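Local coordinates for amidohydrolase (Thermotoga maritima, PDB 3OOQ), which probably hydrolyses a cyclic amide bond, perhaps as an allantoinase, though its true substrate is not established, at residues Phe69-Gly74 / Asp101-Arg106; Pro222-Ala227 / Asn246-His251; Pro268-Pro273 / Leu300-Cys305. All coordinates share one frame; numbering follows the deposited sequence.

Interaction 1 of 3, residues Phe69-Gly74 / Asp101-Arg106; sequences FEEGVG and DPAIER
Glu71 meets the start of helix 103-108 twice, through its backbone N and through its carboxylate. Its N-H gives a nearly straight bond to Asp101 OD1, 3.0 Å from Glu71 N to that oxygen. Ala103 N reaches Asp101 OD1 from the opposite face of the carboxylate plane, also at 3.0 Å. This second bond caps the turn that leads into the helix. One oxygen thus holds a loop and a helix start together, each donor standing well out of the carboxylate plane, one on each face. Asp101 OD2 is tied down by Gly67 N and by a water that also bonds Phe69 O, which should fix the rotation of the carboxylate.

The Glu71 side chain is extended. Its CG is anti to the backbone N (chi1 -175°), and this carries the carboxylate past Ala103 CB, 3.3 Å from Glu71 OE1. At its end Glu71 OE1 takes a weak, bent bond from Arg106 NH1 at 3.1 Å, part of a salt bridge. The two flat groups are turned 69° against each other. Glu71 OE2 pairs with Arg278 of a second subunit, its stronger partner. Pro102 CG rests 3.7 Å from Glu71 O.

The contact joins the long loop after strand 54-64 to the turn that leads into helix 103-108 and to the residues following it, at a face where other subunits pack.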
# COMPACT_ATOMS: atom_id res chain seq x y z
N PHE F 69 -13.15 -10.24 26.10
CA PHE F 69 -13.23 -10.87 24.80
C PHE F 69 -14.58 -11.57 24.78
O PHE F 69 -14.68 -12.75 25.11
CB PHE F 69 -12.05 -11.85 24.69
CG PHE F 69 -11.83 -12.44 23.32
CD1 PHE F 69 -12.90 -12.72 22.48
CD2 PHE F 69 -10.54 -12.75 22.90
CE1 PHE F 69 -12.69 -13.28 21.21
CE2 PHE F 69 -10.31 -13.32 21.65
CZ PHE F 69 -11.40 -13.58 20.80
N GLU F 70 -15.64 -10.82 24.47
CA GLU F 70 -17.03 -11.32 24.59
C GLU F 70 -17.21 -12.61 23.80
O GLU F 70 -16.65 -12.76 22.70
CB GLU F 70 -18.03 -10.25 24.08
CG GLU F 70 -19.52 -10.64 24.29
CD GLU F 70 -20.54 -9.68 23.66
OE1 GLU F 70 -20.19 -8.61 23.13
OE2 GLU F 70 -21.74 -10.02 23.72
N GLU F 71 -17.97 -13.55 24.36
CA GLU F 71 -18.19 -14.83 23.69
C GLU F 71 -19.31 -14.75 22.66
O GLU F 71 -20.29 -14.03 22.85
CB GLU F 71 -18.45 -15.95 24.70
CG GLU F 71 -18.57 -17.36 24.04
CD GLU F 71 -18.47 -18.52 25.04
OE1 GLU F 71 -18.74 -18.30 26.24
OE2 GLU F 71 -18.14 -19.66 24.64
N GLY F 72 -19.13 -15.48 21.57
CA GLY F 72 -20.14 -15.64 20.54
C GLY F 72 -20.35 -14.45 19.61
O GLY F 72 -21.45 -14.27 19.09
N VAL F 73 -19.31 -13.63 19.41
CA VAL F 73 -19.43 -12.45 18.54
C VAL F 73 -18.31 -12.21 17.50
O VAL F 73 -18.50 -11.45 16.55
CB VAL F 73 -19.59 -11.14 19.36
CG1 VAL F 73 -20.89 -11.17 20.19
CG2 VAL F 73 -18.37 -10.91 20.22
N GLY F 74 -17.14 -12.81 17.71
CA GLY F 74 -16.04 -12.62 16.77
C GLY F 74 -14.88 -11.89 17.42
O GLY F 74 -15.09 -10.93 18.17
N ASP F 101 -21.45 -10.55 29.24
CA ASP F 101 -20.80 -11.54 28.40
C ASP F 101 -21.43 -12.89 28.76
O ASP F 101 -21.47 -13.24 29.93
CB ASP F 101 -19.29 -11.53 28.67
CG ASP F 101 -18.51 -12.60 27.91
OD1 ASP F 101 -19.07 -13.39 27.11
OD2 ASP F 101 -17.29 -12.66 28.15
N PRO F 102 -21.98 -13.62 27.77
CA PRO F 102 -22.61 -14.92 28.08
C PRO F 102 -21.66 -15.97 28.64
O PRO F 102 -22.11 -16.98 29.21
CB PRO F 102 -23.19 -15.39 26.73
CG PRO F 102 -22.55 -14.52 25.68
CD PRO F 102 -22.14 -13.24 26.35
N ALA F 103 -20.35 -15.75 28.48
CA ALA F 103 -19.35 -16.63 29.09
C ALA F 103 -19.46 -16.64 30.63
O ALA F 103 -19.02 -17.58 31.27
CB ALA F 103 -17.94 -16.22 28.66
N ILE F 104 -20.04 -15.58 31.19
CA ILE F 104 -20.07 -15.38 32.64
C ILE F 104 -21.06 -16.31 33.35
O ILE F 104 -20.72 -16.90 34.38
CB ILE F 104 -20.29 -13.89 33.02
CG1 ILE F 104 -18.99 -13.11 32.71
CG2 ILE F 104 -20.68 -13.73 34.53
CD1 ILE F 104 -19.12 -11.59 32.69
N GLU F 105 -22.27 -16.46 32.80
CA GLU F 105 -23.22 -17.42 33.34
C GLU F 105 -22.66 -18.84 33.17
O GLU F 105 -22.92 -19.74 33.97
CB GLU F 105 -24.60 -17.28 32.66
CG GLU F 105 -25.74 -17.92 33.40
CD GLU F 105 -26.30 -17.07 34.54
OE1 GLU F 105 -25.71 -16.02 34.90
OE2 GLU F 105 -27.36 -17.46 35.09
N ARG F 106 -21.87 -19.03 32.11
CA ARG F 106 -21.25 -20.32 31.85
C ARG F 106 -20.12 -20.59 32.85
O ARG F 106 -19.94 -21.74 33.26
CB ARG F 106 -20.73 -20.38 30.41
CG ARG F 106 -21.84 -20.44 29.36
CD ARG F 106 -21.28 -20.35 27.94
NE ARG F 106 -22.35 -20.48 26.94
CZ ARG F 106 -22.58 -19.62 25.94
NH1 ARG F 106 -21.82 -18.55 25.73
NH2 ARG F 106 -23.59 -19.86 25.11
O HOH W 1 -15.61 -14.21 27.16

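Interaction 2 of 3, residues Pro222-Ala227 / Asn246-His251; sequences PARMHA and NLVIEH
Arg224 grips Glu250 side-on with two nitrogens, one to each carboxylate oxygen. Arg224 NE lies 2.6 Å from Glu250 OE1, and Arg224 NH2 lies 2.8 Å from Glu250 OE2. Both oxygens are met on their syn sides but from out of the carboxylate plane; OE1 lies in the guanidinium plane and OE2 is tilted from it. The planes are still 41° apart, so the pair is twisted. The arginine bends at every step from chi1 to chi3, each near -60°, and this folds the guanidinium back across strand 247-249. Val248 lies alongside it, with Val248 CB 3.4 Å from Arg224 NE. Val270 covers the group further, and Arg224 NH2 also bonds Ala62 O. A leucine here would probably leave the buried Glu250 carboxylate without its counter-charge and free to turn.

Strands 223-227 and 247-249 run parallel, linked by helix 230-243 in a beta-alpha-beta crossover of the TIM-barrel fold of this family. The backbone ladder includes Ala227 N, which bonds Glu250 O at 3.2 Å in the carbonyl plane. Arg224, Val248 and Glu250 share the face toward Val270. Ala223, Met225, Leu247 and Ile249 occupy the other face. There Met225, a selenomethionine, crosses Leu247 at about a right angle, its SE 3.6 Å from Leu247 CD1. Helix 230-243 packs over Met225, Leu247 and Ile249.

At the C-terminal ends the His226 and His251 rings lie near each other, but their detail is doubtful. His251 ND1 is held by Gly272 O.

At the N-terminal end the backbone bond from Ala223 N to Asn246 O holds, but the side chains are looser and Pro222 and Asn246 are partly exposed. Pro222 CB only grazes Val248 CG2 at 4.4 Å.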
# COMPACT_ATOMS: atom_id res chain seq x y z
N PRO F 222 1.55 -5.56 42.36
CA PRO F 222 2.60 -6.29 41.65
C PRO F 222 2.58 -6.07 40.13
O PRO F 222 1.54 -5.74 39.55
CB PRO F 222 2.25 -7.76 41.92
CG PRO F 222 0.74 -7.75 42.12
CD PRO F 222 0.45 -6.45 42.80
N ALA F 223 3.74 -6.29 39.51
CA ALA F 223 3.83 -6.56 38.09
C ALA F 223 3.31 -7.98 37.83
O ALA F 223 3.63 -8.93 38.56
CB ALA F 223 5.28 -6.45 37.62
N ARG F 224 2.51 -8.10 36.78
CA ARG F 224 2.04 -9.39 36.34
C ARG F 224 2.70 -9.65 35.00
O ARG F 224 2.31 -9.05 33.99
CB ARG F 224 0.50 -9.38 36.27
CG ARG F 224 -0.22 -9.07 37.62
CD ARG F 224 0.07 -10.12 38.71
NE ARG F 224 -0.37 -11.45 38.26
CZ ARG F 224 -1.55 -12.01 38.53
NH1 ARG F 224 -2.42 -11.39 39.31
NH2 ARG F 224 -1.86 -13.19 38.01
N MSE F 225 3.69 -10.54 34.99
CA MSE F 225 4.65 -10.63 33.88
C MSE F 225 4.53 -11.90 33.06
O MSE F 225 4.92 -12.98 33.50
CB MSE F 225 6.08 -10.45 34.40
CG MSE F 225 6.27 -9.08 34.99
SE MSE F 225 7.99 -8.80 35.84
CE MSE F 225 8.70 -7.52 34.57
N HIS F 226 3.97 -11.74 31.86
CA HIS F 226 3.69 -12.82 30.91
C HIS F 226 5.02 -13.31 30.33
O HIS F 226 5.73 -12.52 29.70
CB HIS F 226 2.75 -12.28 29.80
CG HIS F 226 2.63 -13.14 28.57
ND1 HIS F 226 3.64 -13.27 27.63
CD2 HIS F 226 1.60 -13.88 28.11
CE1 HIS F 226 3.24 -14.07 26.65
NE2 HIS F 226 2.00 -14.47 26.93
N ALA F 227 5.35 -14.58 30.55
CA ALA F 227 6.57 -15.19 30.01
C ALA F 227 6.48 -16.70 29.91
O ALA F 227 6.03 -17.36 30.85
CB ALA F 227 7.81 -14.80 30.85
N ASN F 246 7.56 -5.90 43.05
CA ASN F 246 7.00 -7.25 43.19
C ASN F 246 6.50 -7.79 41.87
O ASN F 246 5.94 -7.04 41.08
CB ASN F 246 5.86 -7.27 44.20
CG ASN F 246 6.32 -6.92 45.60
OD1 ASN F 246 7.39 -7.32 45.98
ND2 ASN F 246 5.52 -6.16 46.34
N LEU F 247 6.67 -9.09 41.67
CA LEU F 247 6.19 -9.71 40.44
C LEU F 247 5.48 -11.02 40.66
O LEU F 247 5.70 -11.73 41.64
CB LEU F 247 7.33 -9.90 39.41
CG LEU F 247 8.25 -11.14 39.45
CD1 LEU F 247 8.78 -11.49 38.09
CD2 LEU F 247 9.42 -10.89 40.39
N VAL F 248 4.63 -11.33 39.69
CA VAL F 248 4.06 -12.63 39.49
C VAL F 248 4.41 -13.01 38.05
O VAL F 248 4.36 -12.18 37.16
CB VAL F 248 2.50 -12.59 39.68
CG1 VAL F 248 1.87 -13.93 39.40
CG2 VAL F 248 2.12 -12.11 41.11
N ILE F 249 4.77 -14.26 37.83
CA ILE F 249 4.98 -14.76 36.48
C ILE F 249 3.68 -15.36 35.95
O ILE F 249 3.08 -16.21 36.63
CB ILE F 249 6.08 -15.83 36.46
CG1 ILE F 249 7.44 -15.24 36.92
CG2 ILE F 249 6.19 -16.46 35.09
CD1 ILE F 249 8.10 -14.30 35.87
N GLU F 250 3.24 -14.92 34.77
CA GLU F 250 2.04 -15.46 34.13
C GLU F 250 2.43 -16.53 33.12
O GLU F 250 3.36 -16.33 32.33
CB GLU F 250 1.23 -14.38 33.41
CG GLU F 250 1.10 -13.05 34.11
CD GLU F 250 0.54 -13.17 35.52
OE1 GLU F 250 1.06 -12.45 36.40
OE2 GLU F 250 -0.40 -13.98 35.76
N HIS F 251 1.68 -17.63 33.12
CA HIS F 251 1.93 -18.83 32.29
C HIS F 251 3.17 -19.61 32.76
O HIS F 251 3.05 -20.76 33.18
CB HIS F 251 2.00 -18.52 30.80
CG HIS F 251 0.96 -17.56 30.32
ND1 HIS F 251 -0.39 -17.87 30.29
CD2 HIS F 251 1.06 -16.29 29.86
CE1 HIS F 251 -1.07 -16.83 29.83
NE2 HIS F 251 -0.21 -15.86 29.56

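Interaction 3 of 3, residues Pro268-Pro273 / Leu300-Cys305; sequences PVVVGP and LIALMC
Met304, a selenomethionine, reaches across to Val270 and meets it at about a right angle. Met304 CE lies 3.6 Å from Val270 CG1 and also nears Val270 O. Met304 CG stands between the backbone N and the carbonyl carbon (chi1 72°), and the bend at chi3 then turns the methyl group back over strand 269-271. On the way the chain passes Gly272, with Met304 SE 3.6 Å from Gly272 O. Val270 CG1 is anti to its backbone N, which sets that methyl beside both Met304 CE and Met304 CB. Ala302 CB is a more distant neighbour of the same methyl.

On the other face Val271 and Leu303 also cross at about a right angle. Val271 CG2 touches Leu303 CD1 at 3.9 Å and comes within 3.3 Å of Ala302 O. Val271 CG1 leans toward Ile301 CB, while Val269 CB faces Ile301 CG2 at 4.2 Å. Side chains of strands 269-271 and 301-303 thus alternate between the two faces.

The backbone ladder sets this register. Val271 N bonds Ala302 O at 2.7 Å with a bent angle, and Met304 N bonds Val271 O at 2.9 Å with a nearly straight one. At Gly272 a CB would clash with Met304 O, so the absence of a side chain lets the chains stay close. The next peptide, before Pro273, is cis. Pro273 CB then rests 3.6 Å from Cys305 O.

Strand 54-64 lies against Val270 and Met304, while helices 315-321 and 338-343 pack on the 300-305 side. Strands 269-271 and 301-303 are parallel, with helix 290-297 between them in sequence. This is the beta-alpha-beta unit characteristic of a TIM barrel.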
# COMPACT_ATOMS: atom_id res chain seq x y z
N PRO F 268 5.78 -16.20 42.69
CA PRO F 268 4.70 -17.10 42.37
C PRO F 268 4.50 -17.18 40.87
O PRO F 268 4.95 -16.28 40.13
CB PRO F 268 3.49 -16.44 43.04
CG PRO F 268 3.81 -14.98 43.00
CD PRO F 268 5.30 -14.89 43.18
N VAL F 269 3.83 -18.25 40.44
CA VAL F 269 3.58 -18.52 39.04
C VAL F 269 2.12 -18.92 38.85
O VAL F 269 1.66 -19.89 39.47
CB VAL F 269 4.46 -19.64 38.49
CG1 VAL F 269 4.24 -19.78 36.98
CG2 VAL F 269 5.93 -19.37 38.80
N VAL F 270 1.41 -18.17 38.01
CA VAL F 270 0.08 -18.57 37.56
C VAL F 270 0.26 -19.42 36.31
O VAL F 270 0.43 -18.89 35.21
CB VAL F 270 -0.85 -17.34 37.27
CG1 VAL F 270 -2.24 -17.82 36.96
CG2 VAL F 270 -0.90 -16.41 38.49
N VAL F 271 0.24 -20.74 36.49
CA VAL F 271 0.46 -21.68 35.39
C VAL F 271 -0.82 -21.83 34.56
O VAL F 271 -1.92 -21.48 35.01
CB VAL F 271 0.98 -23.08 35.86
CG1 VAL F 271 2.23 -22.94 36.70
CG2 VAL F 271 -0.09 -23.83 36.66
N GLY F 272 -0.66 -22.31 33.33
CA GLY F 272 -1.77 -22.42 32.39
C GLY F 272 -1.74 -21.27 31.39
O GLY F 272 -0.99 -20.31 31.58
N PRO F 273 -2.51 -21.39 30.30
CA PRO F 273 -3.35 -22.57 30.02
C PRO F 273 -2.50 -23.82 29.72
O PRO F 273 -1.44 -23.70 29.11
CB PRO F 273 -4.13 -22.13 28.77
CG PRO F 273 -3.11 -21.22 28.01
CD PRO F 273 -2.36 -20.51 29.12
N LEU F 300 4.90 -21.38 44.86
CA LEU F 300 3.51 -21.02 44.99
C LEU F 300 2.87 -20.79 43.60
O LEU F 300 3.25 -19.87 42.87
CB LEU F 300 3.34 -19.77 45.87
CG LEU F 300 1.91 -19.25 45.94
CD1 LEU F 300 1.03 -20.22 46.73
CD2 LEU F 300 1.88 -17.86 46.55
N ILE F 301 1.89 -21.61 43.26
CA ILE F 301 1.27 -21.55 41.95
C ILE F 301 -0.25 -21.52 42.02
O ILE F 301 -0.86 -21.99 43.00
CB ILE F 301 1.72 -22.73 41.02
CG1 ILE F 301 1.07 -24.06 41.44
CG2 ILE F 301 3.23 -22.81 40.96
CD1 ILE F 301 1.38 -25.26 40.51
N ALA F 302 -0.85 -20.91 40.99
CA ALA F 302 -2.28 -21.00 40.73
C ALA F 302 -2.46 -21.50 39.31
O ALA F 302 -1.53 -21.42 38.48
CB ALA F 302 -2.96 -19.64 40.87
N LEU F 303 -3.64 -22.01 39.03
CA LEU F 303 -3.97 -22.49 37.70
C LEU F 303 -5.00 -21.59 37.01
O LEU F 303 -6.10 -21.36 37.55
CB LEU F 303 -4.47 -23.93 37.76
CG LEU F 303 -4.89 -24.62 36.46
CD1 LEU F 303 -3.74 -24.71 35.44
CD2 LEU F 303 -5.46 -26.01 36.75
N MSE F 304 -4.66 -21.11 35.81
CA MSE F 304 -5.56 -20.31 34.98
C MSE F 304 -6.07 -21.09 33.77
O MSE F 304 -5.41 -22.01 33.29
CB MSE F 304 -4.86 -19.03 34.47
CG MSE F 304 -3.79 -19.27 33.40
SE MSE F 304 -3.32 -17.64 32.45
CE MSE F 304 -1.69 -17.20 33.47
N CYS F 305 -7.23 -20.68 33.26
CA CYS F 305 -7.71 -21.10 31.95
C CYS F 305 -7.17 -20.18 30.86
O CYS F 305 -7.22 -20.54 29.67
CB CYS F 305 -9.24 -21.06 31.92
SG CYS F 305 -9.98 -22.41 32.85

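In the fold
The three interactions follow one another along the chain. Interactions 2 and 3 are neighbouring parts of the barrel, their centres about 10 Å apart. They touch directly: His251 N meets Val270 O, probably in a hydrogen bond, and Met304 CE packs on His251. Along the chain the strands come in the order 223-227, 247-249, 269-271, 301-303. Ile249 is bonded through its backbone to Pro268 and Val270, so 269-271 lies beside 247-249. Strand 54-64 borders both contacts, through Ala62 at Arg224 and Val270. Interaction 1 stands apart, its centre about 26 Å from that of interaction 2 and 22 Å from that of interaction 3. It joins a loop to the helix 103-108 region where other subunits pack, whereas the other two build the barrel wall.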